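Long-range contact in putative alpha-L-fucosidase (Bacteroides thetaiotaomicron, PDB 4OZO), which is probably an alpha-L-fucosidase of glycoside hydrolase family 29, cleaving alpha-L-fucosidic bonds: residues D191-G196 / F203-W208. Numbering follows the deposited sequence.
With OTN (2-nitrophenyl 1-thio-beta-D-galactopyranoside), chain E.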
# COMPACT_ATOMS: atom_id res chain seq x y z
N ASP A 191 27.20 16.34 -12.79
CA ASP A 191 26.06 16.55 -11.90
C ASP A 191 25.97 15.58 -10.72
O ASP A 191 25.03 15.67 -9.93
CB ASP A 191 24.76 16.44 -12.70
CG ASP A 191 24.67 17.47 -13.79
OD1 ASP A 191 24.94 18.65 -13.51
OD2 ASP A 191 24.35 17.10 -14.94
N CYS A 192 26.93 14.68 -10.58
CA CYS A 192 26.84 13.62 -9.58
C CYS A 192 27.18 14.09 -8.18
O CYS A 192 28.28 14.56 -7.92
CB CYS A 192 27.74 12.43 -9.94
SG CYS A 192 27.71 11.09 -8.71
N VAL A 193 26.24 13.95 -7.25
CA VAL A 193 26.51 14.31 -5.87
C VAL A 193 27.35 13.23 -5.18
O VAL A 193 27.07 12.04 -5.32
CB VAL A 193 25.19 14.50 -5.12
CG1 VAL A 193 25.46 14.87 -3.68
CG2 VAL A 193 24.36 15.56 -5.80
N ILE A 194 28.38 13.64 -4.45
CA ILE A 194 29.22 12.70 -3.71
C ILE A 194 28.95 12.72 -2.20
O ILE A 194 29.21 13.71 -1.53
CB ILE A 194 30.72 12.98 -3.91
CG1 ILE A 194 31.15 12.71 -5.34
CG2 ILE A 194 31.54 12.12 -2.97
CD1 ILE A 194 32.55 13.22 -5.64
N PHE A 195 28.43 11.61 -1.67
CA PHE A 195 28.35 11.44 -0.23
C PHE A 195 29.74 11.07 0.28
O PHE A 195 30.23 9.97 -0.00
CB PHE A 195 27.36 10.34 0.11
CG PHE A 195 27.24 10.06 1.59
CD1 PHE A 195 26.35 10.78 2.37
CD2 PHE A 195 27.99 9.07 2.19
CE1 PHE A 195 26.21 10.51 3.72
CE2 PHE A 195 27.87 8.80 3.54
CZ PHE A 195 26.98 9.51 4.30
N GLY A 196 30.38 11.98 1.01
CA GLY A 196 31.74 11.76 1.46
C GLY A 196 31.90 11.61 2.96
O GLY A 196 31.34 12.36 3.75
N PHE A 203 36.19 16.43 -0.76
CA PHE A 203 35.45 16.17 -2.00
C PHE A 203 33.96 15.92 -1.82
O PHE A 203 33.23 15.74 -2.80
CB PHE A 203 36.10 15.02 -2.76
CG PHE A 203 37.59 15.16 -2.90
CD1 PHE A 203 38.13 16.06 -3.81
CD2 PHE A 203 38.45 14.39 -2.12
CE1 PHE A 203 39.50 16.20 -3.94
CE2 PHE A 203 39.83 14.52 -2.25
CZ PHE A 203 40.35 15.44 -3.15
N ALA A 204 33.50 15.94 -0.57
CA ALA A 204 32.11 15.63 -0.27
C ALA A 204 31.17 16.71 -0.75
O ALA A 204 31.38 17.89 -0.44
CB ALA A 204 31.94 15.42 1.24
N ASP A 205 30.13 16.34 -1.49
CA ASP A 205 29.04 17.28 -1.75
C ASP A 205 28.04 17.29 -0.59
O ASP A 205 27.42 18.31 -0.31
CB ASP A 205 28.31 16.96 -3.05
CG ASP A 205 29.08 17.40 -4.26
OD1 ASP A 205 29.53 18.56 -4.29
OD2 ASP A 205 29.23 16.58 -5.19
N VAL A 206 27.89 16.15 0.07
CA VAL A 206 27.01 16.05 1.23
C VAL A 206 27.70 15.21 2.30
O VAL A 206 28.52 14.36 1.99
CB VAL A 206 25.58 15.48 0.86
CG1 VAL A 206 24.81 16.46 -0.01
CG2 VAL A 206 25.68 14.11 0.19
N ARG A 207 27.35 15.44 3.56
CA ARG A 207 28.00 14.77 4.67
C ARG A 207 27.06 13.79 5.38
O ARG A 207 25.85 13.89 5.27
CB ARG A 207 28.46 15.81 5.70
CG ARG A 207 27.32 16.52 6.44
CD ARG A 207 27.83 17.47 7.51
NE ARG A 207 26.83 17.81 8.52
CZ ARG A 207 26.13 18.94 8.54
NH1 ARG A 207 26.31 19.85 7.59
NH2 ARG A 207 25.25 19.17 9.50
N TRP A 208 27.64 12.86 6.12
CA TRP A 208 26.86 12.07 7.05
C TRP A 208 26.45 12.97 8.22
O TRP A 208 27.00 14.06 8.40
CB TRP A 208 27.69 10.89 7.57
CG TRP A 208 26.89 9.92 8.37
CD1 TRP A 208 25.57 9.58 8.18
CD2 TRP A 208 27.33 9.18 9.51
NE1 TRP A 208 25.18 8.66 9.11
CE2 TRP A 208 26.24 8.40 9.95
CE3 TRP A 208 28.54 9.10 10.19
CZ2 TRP A 208 26.33 7.55 11.04
CZ3 TRP A 208 28.63 8.24 11.28
CH2 TRP A 208 27.53 7.49 11.70
O2' OTN E . 29.80 0.44 13.93
N1' OTN E . 29.82 1.37 12.81
O3' OTN E . 30.88 1.37 11.97
C2' OTN E . 28.77 2.19 12.67
C3' OTN E . 27.76 2.13 13.63
C4' OTN E . 26.64 2.95 13.55
C5' OTN E . 26.53 3.85 12.50
C6' OTN E . 27.54 3.92 11.55
C1' OTN E . 28.68 3.12 11.63
S01 OTN E . 29.86 3.30 10.35
C1 OTN E . 29.35 4.83 9.58
O5 OTN E . 28.19 4.71 8.69
C5 OTN E . 27.88 5.99 8.12
C6 OTN E . 26.66 5.82 7.21
O6 OTN E . 25.56 5.35 7.99
C4 OTN E . 29.07 6.52 7.29
O4 OTN E . 29.39 5.60 6.24
C3 OTN E . 30.24 6.63 8.22
O3 OTN E . 31.42 7.15 7.55
C2 OTN E . 30.53 5.24 8.77
O2 OTN E . 31.63 5.41 9.64
O HOH W 1 30.94 12.62 6.20
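Phe195 lays its ring alongside residues 206-208: CD1 lies 4.0 Å from Val206 CG2, which meets the ring at its edge, while CZ reaches Trp208 CB at 3.6 Å. CG stands anti to the backbone N (chi1 178°), carrying the flat ring forward beside Trp208, and Trp164 stacks on it. Ile194 packs its CD1 3.9 Å from Phe203 O and its side chain on Tyr182 and Arg186 of helix 175-188, a buried place suited to a branched apolar residue. Its carbonyl O accepts two N-H groups, from Asp205 N at 2.8 Å and, tilted out of the carbonyl plane, from Val206 N. Its own N gives to the anti lone pair of Asp205 OD2 at 3.1 Å, so a carboxylate, also salt-bridged to Arg13 and Arg186, stands in for a strand partner. Gly196 N donates to Val206 O at 3.2 Å, almost straight; glycine suits this place because a CB would probably collide with Ala204 CB. Trp208 spreads its indole under the bound thiogalactoside, whose C5 sits over the centre of one face, 3.4 Å from Trp208 CE2. With an alanine here the sugar would probably lose this apolar platform, and Asp255 its weak bond from NE1. Parallel strands 193-196 and 206-207 are neighbours in the TIM barrel, their C-terminal ends lining its sugar-binding pocket.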